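Local coordinates for protein EchA1_1 (Mycobacterium avium subsp. paratuberculosis, PDB 3R9T) that probably acts as an enoyl-CoA hydratase of the crotonase family, reversibly adding water to 2-enoyl-CoA thioesters in fatty acid metabolism, at residues Val57-Ala71 and Ile105-Leu119. Sequence-based numbering, arbitrary orientation.
Sequences VVLTGAGDKSFCAGA and IAAVNGTALGGGTEL. With BEZ (benzoic acid), chain E.
Asn109 ND2 is gripped by two backbone carbonyls, Gly63 O at 2.9 Å and Ser66 O at 2.9 Å, where two neighbouring parallel strands of the crotonase fold, 57-61 and 105-108, run out into loops. Both bonds are bent, and ND2 stands well above each carbonyl plane. Chi1 at 53° puts CG between the backbone N and the carbonyl carbon, which turns the amide to the 61-66 loop, whose Gly61 N donates to Asn109 OD1. One side chain thus ties both ends of that loop, an example of a buried amide closing a loop with both its donor and its acceptor. Within the strands, Ala107 N reaches Leu59 O almost straight (2.7 Å, 173°), and Thr60 OG1 donates to Ala107 O. Beyond the loop Thr111 O takes two donors, Phe67 N and Cys68 N. Phe67, with CG anti to the backbone N, turns one ring face to Val108: methyl CG2 sits over the ring centre, 3.9 Å from the centroid, in a CH-pi contact, while Asn109 OD1 and Gly116 O lie at the ring edge. Leu119 CB packs against Phe67 CE2, joining helix 115-122 to this core. The same helix carries Glu118 to the benzoic acid pocket, where Glu138 also lies. Ala71 N and Gly115 N probably form the oxyanion hole, as in other crotonases; here both donate to one water, whose oxygen lies 2.8 Å from benzoic acid O2.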
ATOM      1  N   VAL B  57       9.687 -19.542  12.478  1.00 20.37           N
ATOM      2  CA  VAL B  57       9.229 -20.652  11.683  1.00 20.78           C
ATOM      3  C   VAL B  57       9.560 -20.410  10.233  1.00 20.53           C
ATOM      4  O   VAL B  57       9.308 -19.316   9.718  1.00 18.84           O
ATOM      5  CB  VAL B  57       7.718 -20.784  11.816  1.00 20.45           C
ATOM      6  CG1 VAL B  57       7.157 -21.840  10.856  1.00 22.49           C
ATOM      7  CG2 VAL B  57       7.364 -21.101  13.263  1.00 21.16           C
ATOM      8  N   VAL B  58      10.117 -21.434   9.587  1.00 20.60           N
ATOM      9  CA  VAL B  58      10.312 -21.466   8.136  1.00 19.76           C
ATOM     10  C   VAL B  58       9.441 -22.551   7.512  1.00 20.52           C
ATOM     11  O   VAL B  58       9.414 -23.694   8.002  1.00 22.45           O
ATOM     12  CB  VAL B  58      11.786 -21.735   7.764  1.00 20.11           C
ATOM     13  CG1 VAL B  58      11.963 -21.941   6.261  1.00 19.12           C
ATOM     14  CG2 VAL B  58      12.664 -20.587   8.229  1.00 19.26           C
ATOM     15  N   LEU B  59       8.735 -22.174   6.442  1.00 19.62           N
ATOM     16  CA  LEU B  59       7.871 -23.068   5.671  1.00 19.92           C
ATOM     17  C   LEU B  59       8.510 -23.269   4.303  1.00 20.20           C
ATOM     18  O   LEU B  59       8.808 -22.298   3.630  1.00 19.43           O
ATOM     19  CB  LEU B  59       6.463 -22.468   5.496  1.00 19.44           C
ATOM     20  CG  LEU B  59       5.508 -23.318   4.640  1.00 19.59           C
ATOM     21  CD1 LEU B  59       5.187 -24.634   5.362  1.00 19.67           C
ATOM     22  CD2 LEU B  59       4.236 -22.530   4.269  1.00 20.97           C
ATOM     23  N   THR B  60       8.715 -24.522   3.891  1.00 21.46           N
ATOM     24  CA  THR B  60       9.308 -24.823   2.581  1.00 21.93           C
ATOM     25  C   THR B  60       8.659 -26.099   2.010  1.00 22.90           C
ATOM     26  O   THR B  60       7.790 -26.717   2.652  1.00 23.04           O
ATOM     27  CB  THR B  60      10.849 -24.957   2.729  1.00 22.79           C
ATOM     28  OG1 THR B  60      11.512 -24.835   1.454  1.00 23.13           O
ATOM     29  CG2 THR B  60      11.219 -26.283   3.432  1.00 23.79           C
ATOM     30  N   GLY B  61       9.060 -26.468   0.798  1.00 23.19           N
ATOM     31  CA  GLY B  61       8.523 -27.634   0.121  1.00 24.30           C
ATOM     32  C   GLY B  61       9.626 -28.650  -0.068  1.00 25.41           C
ATOM     33  O   GLY B  61      10.781 -28.286  -0.292  1.00 25.25           O
ATOM     34  N   ALA B  62       9.263 -29.925   0.008  1.00 26.64           N
ATOM     35  CA  ALA B  62      10.212 -31.010  -0.192  1.00 27.50           C
ATOM     36  C   ALA B  62      10.652 -31.060  -1.645  1.00 28.44           C
ATOM     37  O   ALA B  62       9.845 -30.850  -2.549  1.00 27.87           O
ATOM     38  CB  ALA B  62       9.574 -32.348   0.211  1.00 28.16           C
ATOM     39  N   GLY B  63      11.931 -31.351  -1.872  1.00 29.69           N
ATOM     40  CA  GLY B  63      12.441 -31.542  -3.234  1.00 30.84           C
ATOM     41  C   GLY B  63      12.895 -30.266  -3.926  1.00 30.56           C
ATOM     42  O   GLY B  63      12.913 -29.184  -3.329  1.00 30.02           O
ATOM     43  N   ASP B  64      13.234 -30.389  -5.209  1.00 31.49           N
ATOM     44  CA  ASP B  64      13.930 -29.310  -5.919  1.00 32.00           C
ATOM     45  C   ASP B  64      13.119 -28.600  -7.008  1.00 31.52           C
ATOM     46  O   ASP B  64      13.672 -27.757  -7.720  1.00 32.01           O
ATOM     47  CB  ASP B  64      15.236 -29.836  -6.536  1.00 32.89           C
ATOM     48  CG  ASP B  64      16.196 -28.716  -6.907  1.00 34.48           C
ATOM     49  OD1 ASP B  64      16.461 -27.855  -6.037  1.00 34.67           O
ATOM     50  OD2 ASP B  64      16.676 -28.683  -8.066  1.00 34.38           O
ATOM     51  N   LYS B  65      11.830 -28.914  -7.148  1.00 30.80           N
ATOM     52  CA  LYS B  65      11.038 -28.295  -8.218  1.00 30.35           C
ATOM     53  C   LYS B  65       9.860 -27.497  -7.703  1.00 28.95           C
ATOM     54  O   LYS B  65       9.484 -26.525  -8.335  1.00 28.73           O
ATOM     55  CB  LYS B  65      10.524 -29.334  -9.230  1.00 31.20           C
ATOM     56  CG  LYS B  65      11.624 -30.040 -10.024  1.00 34.03           C
ATOM     57  CD  LYS B  65      12.124 -29.200 -11.196  1.00 36.89           C
ATOM     58  CE  LYS B  65      12.948 -30.030 -12.184  1.00 38.70           C
ATOM     59  NZ  LYS B  65      13.816 -29.161 -13.026  1.00 40.37           N
ATOM     60  N   SER B  66       9.267 -27.913  -6.580  1.00 28.82           N
ATOM     61  CA  SER B  66       7.978 -27.358  -6.142  1.00 27.95           C
ATOM     62  C   SER B  66       7.990 -26.865  -4.705  1.00 26.54           C
ATOM     63  O   SER B  66       8.325 -27.620  -3.815  1.00 26.89           O
ATOM     64  CB  SER B  66       6.880 -28.425  -6.246  1.00 28.73           C
ATOM     65  OG  SER B  66       6.725 -28.918  -7.569  1.00 30.71           O
ATOM     66  N   PHE B  67       7.568 -25.619  -4.471  1.00 25.19           N
ATOM     67  CA  PHE B  67       7.259 -25.155  -3.110  1.00 24.09           C
ATOM     68  C   PHE B  67       5.844 -25.635  -2.793  1.00 24.43           C
ATOM     69  O   PHE B  67       5.617 -26.394  -1.842  1.00 25.12           O
ATOM     70  CB  PHE B  67       7.392 -23.627  -3.031  1.00 22.82           C
ATOM     71  CG  PHE B  67       6.803 -22.989  -1.776  1.00 22.30           C
ATOM     72  CD1 PHE B  67       7.434 -23.105  -0.544  1.00 23.27           C
ATOM     73  CD2 PHE B  67       5.644 -22.218  -1.856  1.00 21.10           C
ATOM     74  CE1 PHE B  67       6.909 -22.482   0.587  1.00 23.37           C
ATOM     75  CE2 PHE B  67       5.116 -21.600  -0.731  1.00 20.55           C
ATOM     76  CZ  PHE B  67       5.759 -21.723   0.483  1.00 21.09           C
ATOM     77  N   CYS B  68       4.908 -25.178  -3.618  1.00 24.86           N
ATOM     78  CA  CYS B  68       3.525 -25.607  -3.555  1.00 25.62           C
ATOM     79  C   CYS B  68       2.848 -25.198  -4.853  1.00 26.25           C
ATOM     80  O   CYS B  68       2.741 -24.009  -5.158  1.00 26.17           O
ATOM     81  CB  CYS B  68       2.822 -24.990  -2.348  1.00 25.42           C
ATOM     82  SG  CYS B  68       1.059 -25.288  -2.327  1.00 26.02           S
ATOM     83  N   ALA B  69       2.424 -26.196  -5.625  1.00 27.20           N
ATOM     84  CA  ALA B  69       1.797 -25.971  -6.932  1.00 28.55           C
ATOM     85  C   ALA B  69       0.380 -25.407  -6.820  1.00 28.89           C
ATOM     86  O   ALA B  69      -0.218 -25.026  -7.832  1.00 29.75           O
ATOM     87  CB  ALA B  69       1.774 -27.279  -7.742  1.00 29.82           C
ATOM     88  N   GLY B  70      -0.152 -25.379  -5.598  1.00 28.83           N
ATOM     89  CA  GLY B  70      -1.481 -24.851  -5.319  1.00 28.74           C
ATOM     90  C   GLY B  70      -2.362 -25.831  -4.566  1.00 29.32           C
ATOM     91  O   GLY B  70      -1.881 -26.806  -3.986  1.00 28.88           O
ATOM     92  N   ALA B  71      -3.662 -25.561  -4.569  1.00 29.67           N
ATOM     93  CA  ALA B  71      -4.643 -26.486  -4.012  1.00 30.86           C
ATOM     94  C   ALA B  71      -4.644 -27.777  -4.838  1.00 32.51           C
ATOM     95  O   ALA B  71      -4.548 -27.720  -6.060  1.00 33.11           O
ATOM     96  CB  ALA B  71      -6.019 -25.851  -4.022  1.00 30.79           C
ATOM     97  N   ILE B 105       8.611 -17.340   7.754  1.00 16.85           N
ATOM     98  CA  ILE B 105       9.359 -17.081   6.554  1.00 16.99           C
ATOM     99  C   ILE B 105       9.071 -18.217   5.603  1.00 16.84           C
ATOM    100  O   ILE B 105       9.339 -19.379   5.923  1.00 18.64           O
ATOM    101  CB  ILE B 105      10.868 -17.070   6.849  1.00 17.48           C
ATOM    102  CG1 ILE B 105      11.207 -16.054   7.946  1.00 19.79           C
ATOM    103  CG2 ILE B 105      11.674 -16.868   5.528  1.00 18.00           C
ATOM    104  CD1 ILE B 105      12.642 -16.220   8.496  1.00 23.07           C
ATOM    105  N   ALA B 106       8.545 -17.892   4.434  1.00 16.43           N
ATOM    106  CA  ALA B 106       8.376 -18.856   3.367  1.00 16.89           C
ATOM    107  C   ALA B 106       9.684 -19.015   2.598  1.00 17.86           C
ATOM    108  O   ALA B 106      10.234 -18.037   2.118  1.00 18.81           O
ATOM    109  CB  ALA B 106       7.299 -18.377   2.432  1.00 16.79           C
ATOM    110  N   ALA B 107      10.191 -20.239   2.516  1.00 18.08           N
ATOM    111  CA  ALA B 107      11.386 -20.512   1.767  1.00 18.61           C
ATOM    112  C   ALA B 107      10.954 -21.237   0.505  1.00 19.21           C
ATOM    113  O   ALA B 107      10.735 -22.465   0.515  1.00 20.41           O
ATOM    114  CB  ALA B 107      12.319 -21.351   2.588  1.00 18.47           C
ATOM    115  N   VAL B 108      10.775 -20.447  -0.547  1.00 19.06           N
ATOM    116  CA  VAL B 108      10.180 -20.897  -1.793  1.00 19.26           C
ATOM    117  C   VAL B 108      11.234 -21.517  -2.699  1.00 20.84           C
ATOM    118  O   VAL B 108      12.052 -20.817  -3.314  1.00 21.78           O
ATOM    119  CB  VAL B 108       9.453 -19.752  -2.449  1.00 19.18           C
ATOM    120  CG1 VAL B 108       8.851 -20.203  -3.747  1.00 19.47           C
ATOM    121  CG2 VAL B 108       8.367 -19.230  -1.474  1.00 19.29           C
ATOM    122  N   ASN B 109      11.205 -22.850  -2.731  1.00 22.82           N
ATOM    123  CA  ASN B 109      12.220 -23.653  -3.395  1.00 25.18           C
ATOM    124  C   ASN B 109      11.921 -23.909  -4.873  1.00 26.15           C
ATOM    125  O   ASN B 109      12.782 -24.366  -5.618  1.00 28.45           O
ATOM    126  CB  ASN B 109      12.413 -24.983  -2.648  1.00 25.79           C
ATOM    127  CG  ASN B 109      11.118 -25.729  -2.436  1.00 26.66           C
ATOM    128  OD1 ASN B 109      10.194 -25.217  -1.788  1.00 26.10           O
ATOM    129  ND2 ASN B 109      11.034 -26.949  -2.982  1.00 25.93           N
ATOM    130  N   GLY B 110      10.695 -23.640  -5.300  1.00 26.01           N
ATOM    131  CA  GLY B 110      10.347 -23.766  -6.714  1.00 26.27           C
ATOM    132  C   GLY B 110       8.961 -23.223  -6.989  1.00 26.27           C
ATOM    133  O   GLY B 110       8.598 -22.175  -6.463  1.00 25.66           O
ATOM    134  N   THR B 111       8.180 -23.940  -7.790  1.00 26.61           N
ATOM    135  CA  THR B 111       6.868 -23.462  -8.210  1.00 26.58           C
ATOM    136  C   THR B 111       6.029 -23.061  -7.013  1.00 25.56           C
ATOM    137  O   THR B 111       5.945 -23.812  -6.046  1.00 26.10           O
ATOM    138  CB  THR B 111       6.078 -24.542  -8.952  1.00 27.61           C
ATOM    139  OG1 THR B 111       6.925 -25.190  -9.903  1.00 30.18           O
ATOM    140  CG2 THR B 111       4.887 -23.913  -9.657  1.00 26.47           C
ATOM    141  N   ALA B 112       5.413 -21.887  -7.094  1.00 24.57           N
ATOM    142  CA  ALA B 112       4.584 -21.367  -6.018  1.00 24.40           C
ATOM    143  C   ALA B 112       3.375 -20.661  -6.608  1.00 24.56           C
ATOM    144  O   ALA B 112       3.222 -19.450  -6.479  1.00 25.59           O
ATOM    145  CB  ALA B 112       5.389 -20.422  -5.139  1.00 23.39           C
ATOM    146  N   LEU B 113       2.529 -21.443  -7.263  1.00 25.56           N
ATOM    147  CA  LEU B 113       1.368 -20.928  -7.983  1.00 25.26           C
ATOM    148  C   LEU B 113       0.076 -21.130  -7.186  1.00 24.47           C
ATOM    149  O   LEU B 113      -0.099 -22.128  -6.443  1.00 25.53           O
ATOM    150  CB  LEU B 113       1.266 -21.588  -9.367  1.00 26.32           C
ATOM    151  CG  LEU B 113       2.424 -21.327 -10.347  1.00 27.14           C
ATOM    152  CD1 LEU B 113       2.242 -22.126 -11.640  1.00 29.48           C
ATOM    153  CD2 LEU B 113       2.569 -19.844 -10.643  1.00 26.58           C
ATOM    154  N   GLY B 114      -0.825 -20.165  -7.353  1.00 23.10           N
ATOM    155  CA  GLY B 114      -2.125 -20.211  -6.728  1.00 21.88           C
ATOM    156  C   GLY B 114      -1.949 -20.292  -5.220  1.00 21.63           C
ATOM    157  O   GLY B 114      -1.399 -19.383  -4.598  1.00 21.49           O
ATOM    158  N   GLY B 115      -2.396 -21.402  -4.640  1.00 21.23           N
ATOM    159  CA  GLY B 115      -2.181 -21.698  -3.223  1.00 20.80           C
ATOM    160  C   GLY B 115      -0.764 -21.435  -2.735  1.00 20.31           C
ATOM    161  O   GLY B 115      -0.587 -20.926  -1.638  1.00 20.55           O
ATOM    162  N   GLY B 116       0.255 -21.746  -3.535  1.00 20.38           N
ATOM    163  CA  GLY B 116       1.638 -21.471  -3.142  1.00 19.60           C
ATOM    164  C   GLY B 116       1.942 -20.000  -2.944  1.00 18.27           C
ATOM    165  O   GLY B 116       2.652 -19.601  -2.020  1.00 17.10           O
ATOM    166  N   THR B 117       1.421 -19.183  -3.844  1.00 18.25           N
ATOM    167  CA  THR B 117       1.541 -17.744  -3.721  1.00 17.73           C
ATOM    168  C   THR B 117       0.749 -17.241  -2.505  1.00 16.69           C
ATOM    169  O   THR B 117       1.169 -16.310  -1.822  1.00 16.49           O
ATOM    170  CB  THR B 117       1.100 -17.047  -5.032  1.00 18.08           C
ATOM    171  OG1 THR B 117       2.147 -17.184  -5.996  1.00 18.61           O
ATOM    172  CG2 THR B 117       0.847 -15.563  -4.836  1.00 18.57           C
ATOM    173  N   GLU B 118      -0.383 -17.879  -2.220  1.00 17.04           N
ATOM    174  CA  GLU B 118      -1.202 -17.509  -1.064  1.00 16.61           C
ATOM    175  C   GLU B 118      -0.476 -17.855   0.244  1.00 15.94           C
ATOM    176  O   GLU B 118      -0.589 -17.133   1.226  1.00 16.66           O
ATOM    177  CB  GLU B 118      -2.584 -18.138  -1.187  1.00 16.55           C
ATOM    178  CG  GLU B 118      -3.339 -17.568  -2.394  1.00 16.57           C
ATOM    179  CD  GLU B 118      -4.639 -18.272  -2.640  1.00 18.33           C
ATOM    180  OE1 GLU B 118      -4.584 -19.459  -3.036  1.00 21.36           O
ATOM    181  OE2 GLU B 118      -5.699 -17.662  -2.396  1.00 19.31           O
ATOM    182  N   LEU B 119       0.266 -18.950   0.269  1.00 16.48           N
ATOM    183  CA  LEU B 119       1.130 -19.230   1.424  1.00 16.60           C
ATOM    184  C   LEU B 119       2.189 -18.136   1.622  1.00 16.62           C
ATOM    185  O   LEU B 119       2.462 -17.736   2.749  1.00 17.55           O
ATOM    186  CB  LEU B 119       1.830 -20.577   1.280  1.00 17.31           C
ATOM    187  CG  LEU B 119       0.951 -21.831   1.216  1.00 18.64           C
ATOM    188  CD1 LEU B 119       1.815 -23.086   1.009  1.00 20.70           C
ATOM    189  CD2 LEU B 119       0.053 -21.969   2.444  1.00 20.00           C
TER
HETATM  190  C   BEZ E 264      -7.079 -21.403  -4.069  1.00 31.03           C
HETATM  191  O1  BEZ E 264      -6.828 -20.552  -3.204  1.00 28.84           O
HETATM  192  O2  BEZ E 264      -6.395 -21.454  -5.110  1.00 30.85           O
HETATM  193  C1  BEZ E 264      -8.178 -22.380  -3.808  1.00 31.59           C
HETATM  194  C2  BEZ E 264      -8.585 -22.590  -2.497  1.00 32.64           C
HETATM  195  C3  BEZ E 264      -9.602 -23.497  -2.227  1.00 34.75           C
HETATM  196  C4  BEZ E 264     -10.207 -24.187  -3.272  1.00 34.77           C
HETATM  197  C5  BEZ E 264      -9.797 -23.974  -4.586  1.00 34.52           C
HETATM  198  C6  BEZ E 264      -8.775 -23.070  -4.858  1.00 33.07           C
HETATM  199  O   HOH W   1      13.210 -25.125  -8.249  1.00 21.65           O
HETATM  200  O   HOH W   2       5.990 -27.728 -10.177  1.00 36.86           O
HETATM  201  O   HOH W   3      -4.407 -23.149  -5.995  1.00 16.72           O